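Local coordinates for bifunctional purine biosynthetic protein ADE5,7 (Cryptococcus neoformans var. grubii serotype A, PDB 7LVO) that catalyses the second and fifth steps of de novo purine biosynthesis, this chain being the N-terminal GAR synthetase half, which joins phosphoribosylamine to glycine with ATP, at residues His50-Lys55 with Pro339-Leu344; Gly73-Gly78 with Thr414-Asn419; Leu396-Asn401 with Arg427-Cys432; Val431-Pro436 with Asp443-Gly448; Ser447-Ile452 with Gln457-Asp462. All blocks are in the same frame, centred on the assembly; numbering follows the deposited sequence.

How the contacts relate
From the N terminus, helix 47-56 enters contact 1, which closes a loop of 283 residues and ties the N domain to helix 340-344 in the ATP-grasp part of the chain. Helix 72-77 enters contact 2, joining the N domain to strand 414-416 of the C domain; its loop crosses that of contact 1, and the two touch through His50 and Met77. Contact 3, from 396-401 to 427-432, crosses contact 2 in turn, meeting it where Thr414 packs on Met398. Contacts 4 and 5 then follow in short steps: strand 427-435 passes from contact 3 into contact 4, and helix 438-449 from contact 4 into contact 5, all within the C domain.

Contact 1: His50-Lys55 with Pro339-Leu344; sequences HALAFK and PETQAL
Ala51 lays its single methyl group against the backbone and the first part of the side chain of Gln342. Its CB is 3.9 Å from Gln342 CA and 4.0 Å from Gln342 CG, and the two CA atoms approach to 5.3 Å, the nearest pair between the segments. One step along, Leu52 brings its branch end to the methyl of Thr341, with Leu52 CD2 4.1 Å from Thr341 CG2; the two side chains run roughly perpendicular to each other. The torsion of Thr341 (chi1 -61°) sets CG2 opposite the backbone N and OG1 opposite the carbonyl carbon, which presents the methyl to Leu52 while the hydroxyl is bonded to Gly337 O. Gln342 divides its chain in a similar way: CG serves the contact, and beyond the bend at chi2 (90°) NE2 is bonded to Asp338 OD1. The short helical axes come within 9.1 Å at 27°, so helix 50-55 and helix 340-344 pack nearly parallel, one from the N domain and the other from the ATP-grasp part of the chain. Phe410 of strand 407-411 touches both Ala51 and Gln342. No hydrogen bond spans the pair. The interface is therefore apolar and buried, built from methyl and methylene carbons, while Thr341 OG1 and Gln342 NE2 are bonded to Gly337 and Asp338, just before their own helix.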
# COMPACT_ATOMS: atom_id res chain seq x y z
N HIS A 50 -8.90 6.97 -4.60
CA HIS A 50 -9.72 7.16 -5.79
C HIS A 50 -10.04 5.82 -6.45
O HIS A 50 -11.18 5.57 -6.83
CB HIS A 50 -9.02 8.10 -6.77
CG HIS A 50 -9.88 8.55 -7.90
ND1 HIS A 50 -9.41 9.33 -8.93
CD2 HIS A 50 -11.19 8.33 -8.17
CE1 HIS A 50 -10.39 9.57 -9.79
NE2 HIS A 50 -11.48 8.98 -9.34
N ALA A 51 -9.04 4.95 -6.58
CA ALA A 51 -9.27 3.65 -7.18
C ALA A 51 -10.25 2.82 -6.35
O ALA A 51 -11.11 2.12 -6.90
CB ALA A 51 -7.94 2.91 -7.35
N LEU A 52 -10.13 2.87 -5.02
CA LEU A 52 -11.08 2.16 -4.17
C LEU A 52 -12.48 2.77 -4.27
O LEU A 52 -13.47 2.06 -4.43
CB LEU A 52 -10.60 2.14 -2.72
CG LEU A 52 -9.38 1.28 -2.44
CD1 LEU A 52 -8.83 1.56 -1.04
CD2 LEU A 52 -9.72 -0.21 -2.59
N ALA A 53 -12.56 4.10 -4.16
CA ALA A 53 -13.84 4.77 -4.36
C ALA A 53 -14.44 4.43 -5.71
O ALA A 53 -15.66 4.27 -5.83
CB ALA A 53 -13.68 6.29 -4.22
N PHE A 54 -13.59 4.30 -6.73
CA PHE A 54 -14.06 3.95 -8.06
C PHE A 54 -14.84 2.64 -8.04
O PHE A 54 -15.94 2.56 -8.59
CB PHE A 54 -12.85 3.87 -9.01
CG PHE A 54 -13.16 3.26 -10.35
CD1 PHE A 54 -13.85 3.97 -11.32
CD2 PHE A 54 -12.73 1.97 -10.64
CE1 PHE A 54 -14.12 3.40 -12.55
CE2 PHE A 54 -13.00 1.40 -11.88
CZ PHE A 54 -13.70 2.12 -12.83
N LYS A 55 -14.28 1.61 -7.41
CA LYS A 55 -14.94 0.31 -7.37
C LYS A 55 -16.12 0.30 -6.41
O LYS A 55 -17.21 -0.17 -6.76
CB LYS A 55 -13.94 -0.77 -6.99
CG LYS A 55 -12.83 -1.00 -8.01
CD LYS A 55 -13.39 -1.43 -9.37
CE LYS A 55 -14.21 -2.71 -9.27
NZ LYS A 55 -14.62 -3.22 -10.62
N PRO A 339 1.23 2.40 -6.12
CA PRO A 339 0.07 2.34 -7.01
C PRO A 339 -0.40 0.94 -7.41
O PRO A 339 -1.03 0.79 -8.44
CB PRO A 339 0.58 3.08 -8.26
CG PRO A 339 2.04 2.66 -8.32
CD PRO A 339 2.50 2.51 -6.87
N GLU A 340 -0.12 -0.07 -6.58
CA GLU A 340 -0.56 -1.43 -6.91
C GLU A 340 -2.08 -1.50 -6.98
O GLU A 340 -2.64 -2.23 -7.81
CB GLU A 340 -0.03 -2.43 -5.88
CG GLU A 340 1.44 -2.73 -5.98
CD GLU A 340 2.28 -1.88 -5.06
OE1 GLU A 340 1.75 -0.90 -4.50
OE2 GLU A 340 3.47 -2.19 -4.89
N THR A 341 -2.77 -0.77 -6.10
CA THR A 341 -4.23 -0.83 -6.06
C THR A 341 -4.84 -0.31 -7.35
O THR A 341 -5.80 -0.89 -7.88
CB THR A 341 -4.76 -0.05 -4.86
OG1 THR A 341 -4.25 -0.63 -3.66
CG2 THR A 341 -6.28 -0.05 -4.83
N GLN A 342 -4.30 0.79 -7.88
CA GLN A 342 -4.87 1.38 -9.10
C GLN A 342 -4.89 0.38 -10.25
O GLN A 342 -5.81 0.40 -11.07
CB GLN A 342 -4.07 2.61 -9.51
CG GLN A 342 -4.20 3.80 -8.54
CD GLN A 342 -3.14 3.79 -7.46
OE1 GLN A 342 -2.98 2.82 -6.71
NE2 GLN A 342 -2.39 4.89 -7.37
N ALA A 343 -3.91 -0.52 -10.31
CA ALA A 343 -3.91 -1.53 -11.36
C ALA A 343 -4.77 -2.73 -10.99
O ALA A 343 -5.51 -3.24 -11.84
CB ALA A 343 -2.48 -1.98 -11.66
N LEU A 344 -4.70 -3.18 -9.74
CA LEU A 344 -5.42 -4.38 -9.33
C LEU A 344 -6.93 -4.18 -9.36
O LEU A 344 -7.68 -5.11 -9.69
CB LEU A 344 -4.97 -4.82 -7.95
CG LEU A 344 -3.57 -5.41 -7.84
CD1 LEU A 344 -3.13 -5.54 -6.38
CD2 LEU A 344 -3.50 -6.76 -8.53

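Contact 2: Gly73-Gly78 with Thr414-Asn419; sequences GTALMG and TKRSDN
Thr414, the first residue of strand 414-416, points its hydroxyl at the start of helix 72-77: OG1 lies 3.6 Å from Gly73 N. That pair is a contact of polar atoms without a hydrogen bond; the hydroxyl is instead bonded to His411 ND1, with a weak bond from Gly72 N. Lys415 turns away from the helix, and its NZ folds back to its neighbour, giving a bond of 3.3 Å to Arg416 O. Arg416 points toward the helix again and carries most of its segment's share of the contact. Its CG lies 4.1 Å from Ala75 CB, after which bends at chi2 and chi3 (-71° and -77°) swing the chain across Leu76. There the Leu76 CD2 methyl sits over one face of the guanidinium, 3.6 Å from Arg416 NE and displaced toward the rim, with the two side chains crossing at about a right angle. At the end of the walk, Asn419, which is poorly ordered, receives Arg416 NH2 on a lone pair of OD1 at 2.7 Å, although the N-H is bent to 138°. The contact joins the N domain to a small two-stranded hairpin of the C domain, whose second strand adds Thr421 against Leu76. Its chemistry is amphipathic: Arg416 spends its methylenes and one flat face on aliphatic carbon, and one guanidinium nitrogen on an amide oxygen of its own loop.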
# COMPACT_ATOMS: atom_id res chain seq x y z
N GLY A 73 -9.49 14.16 -7.83
CA GLY A 73 -10.16 13.11 -8.58
C GLY A 73 -11.47 12.69 -7.94
O GLY A 73 -12.52 12.67 -8.59
N THR A 74 -11.43 12.36 -6.64
CA THR A 74 -12.66 12.03 -5.94
C THR A 74 -13.62 13.21 -5.90
O THR A 74 -14.84 13.02 -5.90
CB THR A 74 -12.34 11.56 -4.51
OG1 THR A 74 -11.68 12.61 -3.80
CG2 THR A 74 -11.44 10.33 -4.54
N ALA A 75 -13.09 14.44 -5.90
CA ALA A 75 -13.95 15.61 -5.88
C ALA A 75 -14.77 15.74 -7.16
O ALA A 75 -15.86 16.32 -7.14
CB ALA A 75 -13.11 16.87 -5.67
N LEU A 76 -14.29 15.18 -8.27
CA LEU A 76 -14.98 15.29 -9.54
C LEU A 76 -15.89 14.10 -9.84
O LEU A 76 -16.72 14.20 -10.76
CB LEU A 76 -13.96 15.43 -10.68
CG LEU A 76 -13.16 16.73 -10.69
CD1 LEU A 76 -12.04 16.68 -11.71
CD2 LEU A 76 -14.09 17.91 -10.96
N MET A 77 -15.78 13.00 -9.10
CA MET A 77 -16.61 11.84 -9.37
C MET A 77 -18.09 12.17 -9.23
O MET A 77 -18.92 11.72 -10.03
CB MET A 77 -16.23 10.69 -8.44
CG MET A 77 -14.84 10.15 -8.65
SD MET A 77 -14.47 8.73 -7.60
CE MET A 77 -15.60 7.51 -8.27
N GLY A 78 -18.44 12.93 -8.20
CA GLY A 78 -19.84 13.22 -7.97
C GLY A 78 -20.60 11.96 -7.57
O GLY A 78 -20.03 10.96 -7.13
N THR A 414 -3.63 15.83 -6.28
CA THR A 414 -4.36 16.85 -7.01
C THR A 414 -5.38 17.50 -6.08
O THR A 414 -5.67 16.99 -4.99
CB THR A 414 -5.07 16.28 -8.25
OG1 THR A 414 -6.11 15.39 -7.84
CG2 THR A 414 -4.08 15.54 -9.15
N LYS A 415 -5.93 18.62 -6.53
CA LYS A 415 -6.90 19.36 -5.74
C LYS A 415 -7.70 20.25 -6.67
O LYS A 415 -7.20 20.71 -7.70
CB LYS A 415 -6.22 20.20 -4.65
CG LYS A 415 -7.18 20.77 -3.61
CD LYS A 415 -6.52 21.90 -2.82
CE LYS A 415 -7.38 22.30 -1.62
NZ LYS A 415 -8.80 22.57 -2.01
N ARG A 416 -8.96 20.49 -6.31
CA ARG A 416 -9.81 21.43 -7.03
C ARG A 416 -9.74 22.79 -6.36
O ARG A 416 -9.68 22.89 -5.13
CB ARG A 416 -11.26 20.94 -7.07
CG ARG A 416 -11.50 19.80 -8.05
CD ARG A 416 -11.43 20.27 -9.49
NE ARG A 416 -12.63 20.99 -9.91
CZ ARG A 416 -12.80 21.53 -11.11
NH1 ARG A 416 -11.85 21.47 -12.04
NH2 ARG A 416 -13.95 22.14 -11.40
N SER A 417 -9.75 23.85 -7.17
CA SER A 417 -9.66 25.21 -6.64
C SER A 417 -10.14 26.17 -7.72
O SER A 417 -9.43 26.41 -8.70
CB SER A 417 -8.23 25.53 -6.22
OG SER A 417 -7.35 25.49 -7.33
N ASP A 418 -11.34 26.72 -7.53
CA ASP A 418 -11.89 27.72 -8.44
C ASP A 418 -12.09 27.15 -9.84
O ASP A 418 -11.71 27.75 -10.85
CB ASP A 418 -11.00 28.97 -8.48
CG ASP A 418 -10.70 29.51 -7.09
OD1 ASP A 418 -11.54 29.32 -6.18
OD2 ASP A 418 -9.63 30.14 -6.91
N ASN A 419 -12.71 25.97 -9.90
CA ASN A 419 -13.04 25.32 -11.16
C ASN A 419 -11.78 25.05 -11.99
O ASN A 419 -11.62 25.54 -13.11
CB ASN A 419 -14.06 26.14 -11.95
CG ASN A 419 -14.68 25.36 -13.10
OD1 ASN A 419 -14.82 24.14 -13.03
ND2 ASN A 419 -15.05 26.07 -14.16

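Contact 3: Leu396-Asn401 with Arg427-Cys432; sequences LPMTLN and RVLAVC. With EDO (1,2-ethanediol), chain C.
Met398 and Leu400 meet Val428 and Leu429 at a classic beta bulge, where Val428 and Leu429 of strand 427-435 both face Leu383 of the neighbouring antiparallel strand. The bulge lets these two consecutive residues point toward segment 396-401 together, and it lies in an antiparallel sheet that joins C-domain strands to strands 259-263 and 277-280. Contact between the segments is entirely apolar. Met398 and Val428 reach toward each other tip to tip, CE lying 3.7 Å from Val428 CG1 with SD at 3.8 Å from the same methyl. The thioether arrives there because its chain runs extended through chi2 and turns only at chi3 (58°), which carries CE across toward the strand. Leu429, in contrast, runs antiparallel to the side chains of Met398 and Leu400 as it passes them; its CG stands between the backbone N and the carbonyl carbon (chi1 58°), and its CD2 serves both neighbours, approaching Leu400 CD2 to 4.1 Å. Ile452 of the adjoining strand 452-453 also packs on Leu400 and Leu429. The one polar element concerns 1,2-ethanediol, probably left from the crystallisation liquor: it lies along the Arg427 side chain, where NH2 makes a weak bond of 3.4 Å to its O2 near the edge of the guanidinium, while NH1 is bonded to Gly275 O. The tightest carbon pair joins Met398 CE to Leu429 CD2 at 3.5 Å, inside the usual van der Waals separation.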
# COMPACT_ATOMS: atom_id res chain seq x y z
N LEU A 396 0.25 23.73 -9.84
CA LEU A 396 0.24 23.95 -11.28
C LEU A 396 -1.11 23.51 -11.86
O LEU A 396 -1.62 22.45 -11.51
CB LEU A 396 1.37 23.18 -11.95
CG LEU A 396 2.81 23.70 -11.75
CD1 LEU A 396 2.93 25.16 -12.19
CD2 LEU A 396 3.27 23.52 -10.32
N PRO A 397 -1.69 24.30 -12.77
CA PRO A 397 -2.96 23.90 -13.39
C PRO A 397 -2.76 22.70 -14.30
O PRO A 397 -1.74 22.57 -14.98
CB PRO A 397 -3.40 25.13 -14.18
CG PRO A 397 -2.53 26.25 -13.71
CD PRO A 397 -1.25 25.63 -13.25
N MET A 398 -3.76 21.83 -14.33
CA MET A 398 -3.68 20.57 -15.05
C MET A 398 -4.66 20.55 -16.21
O MET A 398 -5.81 20.98 -16.07
CB MET A 398 -3.96 19.39 -14.12
CG MET A 398 -2.97 19.26 -12.98
SD MET A 398 -3.45 18.05 -11.75
CE MET A 398 -3.58 16.57 -12.76
N THR A 399 -4.20 20.07 -17.36
CA THR A 399 -5.03 19.86 -18.54
C THR A 399 -5.39 18.38 -18.60
O THR A 399 -4.50 17.53 -18.75
CB THR A 399 -4.31 20.29 -19.81
OG1 THR A 399 -3.89 21.66 -19.68
CG2 THR A 399 -5.23 20.16 -21.02
N LEU A 400 -6.68 18.08 -18.48
CA LEU A 400 -7.18 16.70 -18.48
C LEU A 400 -8.20 16.56 -19.61
O LEU A 400 -9.37 16.94 -19.45
CB LEU A 400 -7.79 16.35 -17.12
CG LEU A 400 -6.88 16.53 -15.91
CD1 LEU A 400 -7.69 16.51 -14.62
CD2 LEU A 400 -5.81 15.46 -15.89
N ASN A 401 -7.76 16.03 -20.72
CA ASN A 401 -8.62 15.80 -21.88
C ASN A 401 -9.19 14.40 -21.83
O ASN A 401 -8.76 13.57 -21.02
CB ASN A 401 -7.81 16.03 -23.16
CG ASN A 401 -7.30 17.46 -23.27
OD1 ASN A 401 -8.06 18.41 -23.10
ND2 ASN A 401 -6.01 17.62 -23.55
N ARG A 427 3.54 12.61 -6.28
CA ARG A 427 2.83 11.79 -7.26
C ARG A 427 1.46 12.42 -7.50
O ARG A 427 0.63 12.48 -6.59
CB ARG A 427 2.70 10.35 -6.76
CG ARG A 427 4.05 9.67 -6.54
CD ARG A 427 3.90 8.18 -6.23
NE ARG A 427 3.30 7.94 -4.93
CZ ARG A 427 2.96 6.75 -4.46
NH1 ARG A 427 3.15 5.65 -5.17
NH2 ARG A 427 2.42 6.65 -3.25
N VAL A 428 1.23 12.88 -8.73
CA VAL A 428 0.02 13.63 -9.04
C VAL A 428 -1.14 12.70 -9.38
O VAL A 428 -2.23 12.82 -8.82
CB VAL A 428 0.31 14.62 -10.19
CG1 VAL A 428 -0.91 15.48 -10.48
CG2 VAL A 428 1.50 15.50 -9.84
N LEU A 429 -0.93 11.77 -10.31
CA LEU A 429 -2.00 10.87 -10.72
C LEU A 429 -1.37 9.63 -11.35
O LEU A 429 -0.16 9.53 -11.52
CB LEU A 429 -2.97 11.57 -11.67
CG LEU A 429 -2.43 12.17 -12.98
CD1 LEU A 429 -2.12 11.08 -14.00
CD2 LEU A 429 -3.41 13.18 -13.54
N ALA A 430 -2.23 8.68 -11.70
CA ALA A 430 -1.81 7.44 -12.34
C ALA A 430 -2.75 7.16 -13.51
O ALA A 430 -3.97 7.19 -13.34
CB ALA A 430 -1.81 6.27 -11.35
N VAL A 431 -2.18 6.90 -14.68
CA VAL A 431 -2.93 6.52 -15.87
C VAL A 431 -2.89 5.00 -15.96
O VAL A 431 -1.81 4.41 -16.05
CB VAL A 431 -2.36 7.17 -17.13
CG1 VAL A 431 -3.24 6.86 -18.33
CG2 VAL A 431 -2.23 8.67 -16.94
N CYS A 432 -4.06 4.37 -15.91
CA CYS A 432 -4.15 2.92 -15.74
C CYS A 432 -5.04 2.32 -16.81
O CYS A 432 -5.91 2.99 -17.37
CB CYS A 432 -4.71 2.59 -14.35
SG CYS A 432 -3.97 3.55 -13.00
C1 EDO C . 3.78 11.20 -3.23
O1 EDO C . 3.45 12.36 -2.46
C2 EDO C . 4.19 10.05 -2.31
O2 EDO C . 3.05 9.59 -1.57

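Contact 4: Val431-Pro436 with Asp443-Gly448; sequences VCASAP and DLAYSG
Val431 and Ala433, two residues apart on the strand, both aim their side chains at the helix, and each meets a different part of it. Val431 offers one methyl of its fork: CG1 stands opposite the backbone N (chi1 -175°) and rises to the helix backbone, 3.1 Å from Ala445 O and 4.0 Å from Gly448 CA. Gly448 has only its alpha carbon on this side, so the methyl can settle close against the main chain. The other branch, CG2, packs on Ile449 and Ile452. Ala433 faces Leu444 instead. Leu444 points from the helix toward the strand, and its CD2 passes 3.8 Å from Ala433 CB before reaching 4.0 Å from Ser434 O. Between these two packings lies Ala445, whose CB is 4.4 Å from Ala433 CB and 3.8 Å from Val431 O. This is a strand-turn-helix unit of the C domain: strand 427-435 leads through a short turn into helix 438-449, which folds back across the sheet with the short axes 6.9 Å apart and running at 148°. On the other side of the strand Cys432 points away from the helix and touches Phe410. Val407 of the adjacent strand 407-411 also touches both Val431 and Leu444. On the flank of the helix, Ser447 returns to the preceding turn: its OG donates to Asp443 O at 2.7 Å from above the carbonyl plane, while Ser447 N reaches that same oxygen from the opposite face.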
# COMPACT_ATOMS: atom_id res chain seq x y z
N VAL A 431 -2.18 6.90 -14.68
CA VAL A 431 -2.93 6.52 -15.87
C VAL A 431 -2.89 5.00 -15.96
O VAL A 431 -1.81 4.41 -16.05
CB VAL A 431 -2.36 7.17 -17.13
CG1 VAL A 431 -3.24 6.86 -18.33
CG2 VAL A 431 -2.23 8.67 -16.94
N CYS A 432 -4.06 4.37 -15.91
CA CYS A 432 -4.15 2.92 -15.74
C CYS A 432 -5.04 2.32 -16.81
O CYS A 432 -5.91 2.99 -17.37
CB CYS A 432 -4.71 2.59 -14.35
SG CYS A 432 -3.97 3.55 -13.00
N ALA A 433 -4.80 1.04 -17.10
CA ALA A 433 -5.57 0.33 -18.11
C ALA A 433 -5.38 -1.17 -17.94
O ALA A 433 -4.38 -1.64 -17.38
CB ALA A 433 -5.15 0.76 -19.53
N SER A 434 -6.36 -1.92 -18.43
CA SER A 434 -6.29 -3.37 -18.50
C SER A 434 -6.53 -3.81 -19.94
O SER A 434 -7.13 -3.09 -20.74
CB SER A 434 -7.31 -4.04 -17.57
OG SER A 434 -8.64 -3.75 -17.97
N ALA A 435 -6.05 -5.01 -20.26
CA ALA A 435 -6.16 -5.53 -21.62
C ALA A 435 -5.78 -7.01 -21.60
O ALA A 435 -5.17 -7.48 -20.63
CB ALA A 435 -5.25 -4.76 -22.59
N PRO A 436 -6.12 -7.75 -22.65
CA PRO A 436 -5.81 -9.19 -22.65
C PRO A 436 -4.33 -9.50 -22.58
O PRO A 436 -3.94 -10.54 -22.04
CB PRO A 436 -6.42 -9.69 -23.97
CG PRO A 436 -7.43 -8.64 -24.36
CD PRO A 436 -6.87 -7.33 -23.85
N ASP A 443 0.63 -0.19 -23.67
CA ASP A 443 0.43 0.80 -24.72
C ASP A 443 -0.81 1.65 -24.45
O ASP A 443 -0.80 2.86 -24.68
CB ASP A 443 0.31 0.10 -26.08
CG ASP A 443 1.61 -0.50 -26.55
OD1 ASP A 443 2.66 -0.24 -25.91
OD2 ASP A 443 1.59 -1.23 -27.56
N LEU A 444 -1.89 1.02 -23.98
CA LEU A 444 -3.12 1.77 -23.71
C LEU A 444 -2.91 2.79 -22.60
O LEU A 444 -3.36 3.94 -22.72
CB LEU A 444 -4.24 0.80 -23.37
CG LEU A 444 -5.65 1.38 -23.21
CD1 LEU A 444 -6.07 2.16 -24.44
CD2 LEU A 444 -6.64 0.25 -22.94
N ALA A 445 -2.23 2.40 -21.53
CA ALA A 445 -1.96 3.34 -20.44
C ALA A 445 -1.18 4.55 -20.95
O ALA A 445 -1.51 5.70 -20.65
CB ALA A 445 -1.20 2.63 -19.32
N TYR A 446 -0.13 4.30 -21.74
CA TYR A 446 0.66 5.41 -22.26
C TYR A 446 -0.10 6.21 -23.32
O TYR A 446 0.26 7.35 -23.59
CB TYR A 446 1.98 4.89 -22.84
CG TYR A 446 3.00 4.55 -21.77
CD1 TYR A 446 3.65 5.55 -21.08
CD2 TYR A 446 3.29 3.23 -21.46
CE1 TYR A 446 4.58 5.25 -20.10
CE2 TYR A 446 4.22 2.92 -20.48
CZ TYR A 446 4.86 3.94 -19.80
OH TYR A 446 5.78 3.65 -18.83
N SER A 447 -1.15 5.64 -23.90
CA SER A 447 -1.99 6.41 -24.81
C SER A 447 -2.77 7.48 -24.06
O SER A 447 -2.98 8.58 -24.59
CB SER A 447 -2.95 5.47 -25.55
OG SER A 447 -2.24 4.48 -26.28
N GLY A 448 -3.21 7.19 -22.84
CA GLY A 448 -3.90 8.18 -22.04
C GLY A 448 -3.00 9.27 -21.51
O GLY A 448 -3.49 10.34 -21.15

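Contact 5: Ser447-Ile452 with Gln457-Asp462; sequences SGISQI and QTFRRD
Ile449 places its CG2 methyl over one face of the Phe459 ring, a CH-pi contact 4.0 Å from the ring centroid and 25° off its normal. The methyl is displaced toward the rim, so its nearest ring atom is Phe459 CZ at 3.7 Å, and the two side chains pass in antiparallel fashion. Both first torsions account for the meeting: Ile449 (chi1 -57°) sets CG2 opposite its backbone N, and Phe459 (chi1 62°) carries its ring between the backbone N and the carbonyl carbon. The second contact lies at the Ile452 end, where the extended Gln457 side chain brings its amide group beside the carbonyl of Ile452. The orientation of that amide is uncertain, and CD is 3.9 Å from Ile452 O. In the next shell, a type I beta turn runs from Ile449 to Ile452 and sets the two isoleucines at its ends, three residues apart, with Ile452 N bonded to Ile449 O at 3.0 Å. Leu383 of strand 377-384 touches Ile449, Ile452, Gln457 and Phe459 alike. Farther out, Arg460 grips Asp462 side-on, NE to OD1 at 3.1 Å and NH2 to OD2 at 3.1 Å. Tyr446, one helical turn before Ile449, also bonds to Arg460 O. The chemistry implies that the loop after strand 452-453 is seated on the C-domain helix by an aliphatic-aromatic contact, while its charged end is braced internally by the Arg460-Asp462 salt bridge and tied outward through Arg460 NH1 to Arg263 O and through Arg461 to Glu266.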
# COMPACT_ATOMS: atom_id res chain seq x y z
N SER A 447 -1.15 5.64 -23.90
CA SER A 447 -1.99 6.41 -24.81
C SER A 447 -2.77 7.48 -24.06
O SER A 447 -2.98 8.58 -24.59
CB SER A 447 -2.95 5.47 -25.55
OG SER A 447 -2.24 4.48 -26.28
N GLY A 448 -3.21 7.19 -22.84
CA GLY A 448 -3.90 8.18 -22.04
C GLY A 448 -3.00 9.27 -21.51
O GLY A 448 -3.49 10.34 -21.15
N ILE A 449 -1.69 9.03 -21.46
CA ILE A 449 -0.76 10.05 -20.99
C ILE A 449 -0.80 11.27 -21.90
O ILE A 449 -0.67 12.41 -21.43
CB ILE A 449 0.66 9.47 -20.89
CG1 ILE A 449 0.69 8.25 -19.97
CG2 ILE A 449 1.64 10.54 -20.42
CD1 ILE A 449 0.69 8.58 -18.49
N SER A 450 -0.99 11.05 -23.20
CA SER A 450 -0.97 12.15 -24.15
C SER A 450 -2.10 13.14 -23.93
O SER A 450 -2.05 14.26 -24.46
CB SER A 450 -1.04 11.61 -25.58
OG SER A 450 -0.05 10.60 -25.79
N GLN A 451 -3.13 12.76 -23.18
CA GLN A 451 -4.27 13.62 -22.91
C GLN A 451 -4.17 14.32 -21.56
O GLN A 451 -5.16 14.89 -21.09
CB GLN A 451 -5.56 12.80 -22.97
CG GLN A 451 -5.71 11.98 -24.24
CD GLN A 451 -5.70 12.83 -25.49
OE1 GLN A 451 -5.90 14.04 -25.43
NE2 GLN A 451 -5.46 12.20 -26.64
N ILE A 452 -3.01 14.27 -20.91
CA ILE A 452 -2.79 14.91 -19.62
C ILE A 452 -1.53 15.75 -19.74
O ILE A 452 -0.52 15.30 -20.29
CB ILE A 452 -2.65 13.88 -18.48
CG1 ILE A 452 -3.87 12.96 -18.44
CG2 ILE A 452 -2.47 14.59 -17.14
CD1 ILE A 452 -3.75 11.82 -17.46
N GLN A 457 5.55 17.93 -15.60
CA GLN A 457 5.10 16.56 -15.39
C GLN A 457 6.23 15.59 -15.73
O GLN A 457 6.96 15.77 -16.71
CB GLN A 457 3.88 16.26 -16.25
CG GLN A 457 4.12 16.31 -17.75
CD GLN A 457 2.86 16.01 -18.54
OE1 GLN A 457 1.80 15.74 -17.97
NE2 GLN A 457 2.96 16.06 -19.87
N THR A 458 6.37 14.56 -14.90
CA THR A 458 7.42 13.56 -15.06
C THR A 458 6.82 12.17 -14.91
O THR A 458 5.89 11.96 -14.14
CB THR A 458 8.54 13.75 -14.02
OG1 THR A 458 8.89 15.13 -13.95
CG2 THR A 458 9.76 12.92 -14.40
N PHE A 459 7.37 11.22 -15.66
CA PHE A 459 6.92 9.83 -15.58
C PHE A 459 7.95 8.95 -16.28
O PHE A 459 8.70 9.42 -17.14
CB PHE A 459 5.53 9.65 -16.21
CG PHE A 459 5.47 9.99 -17.67
CD1 PHE A 459 5.18 11.29 -18.08
CD2 PHE A 459 5.69 9.02 -18.63
CE1 PHE A 459 5.13 11.60 -19.42
CE2 PHE A 459 5.65 9.34 -19.98
CZ PHE A 459 5.36 10.63 -20.37
N ARG A 460 7.97 7.68 -15.90
CA ARG A 460 8.84 6.69 -16.54
C ARG A 460 8.12 6.09 -17.74
O ARG A 460 6.95 5.73 -17.67
CB ARG A 460 9.22 5.59 -15.54
CG ARG A 460 10.20 6.03 -14.47
CD ARG A 460 10.52 4.91 -13.49
NE ARG A 460 11.01 3.71 -14.16
CZ ARG A 460 11.54 2.66 -13.53
NH1 ARG A 460 11.68 2.64 -12.22
NH2 ARG A 460 11.93 1.61 -14.25
N ARG A 461 8.84 5.98 -18.86
CA ARG A 461 8.29 5.40 -20.07
C ARG A 461 8.46 3.89 -20.15
O ARG A 461 7.95 3.27 -21.09
CB ARG A 461 8.93 6.05 -21.30
CG ARG A 461 8.73 7.56 -21.38
CD ARG A 461 9.52 8.15 -22.55
NE ARG A 461 10.96 7.96 -22.38
CZ ARG A 461 11.87 8.27 -23.29
NH1 ARG A 461 11.53 8.79 -24.46
NH2 ARG A 461 13.15 8.06 -23.02
N ASP A 462 9.17 3.28 -19.19
CA ASP A 462 9.51 1.87 -19.26
C ASP A 462 8.78 1.04 -18.20
O ASP A 462 9.28 -0.01 -17.78
CB ASP A 462 11.03 1.69 -19.10
CG ASP A 462 11.53 2.17 -17.75
OD1 ASP A 462 10.87 3.05 -17.15
OD2 ASP A 462 12.57 1.67 -17.29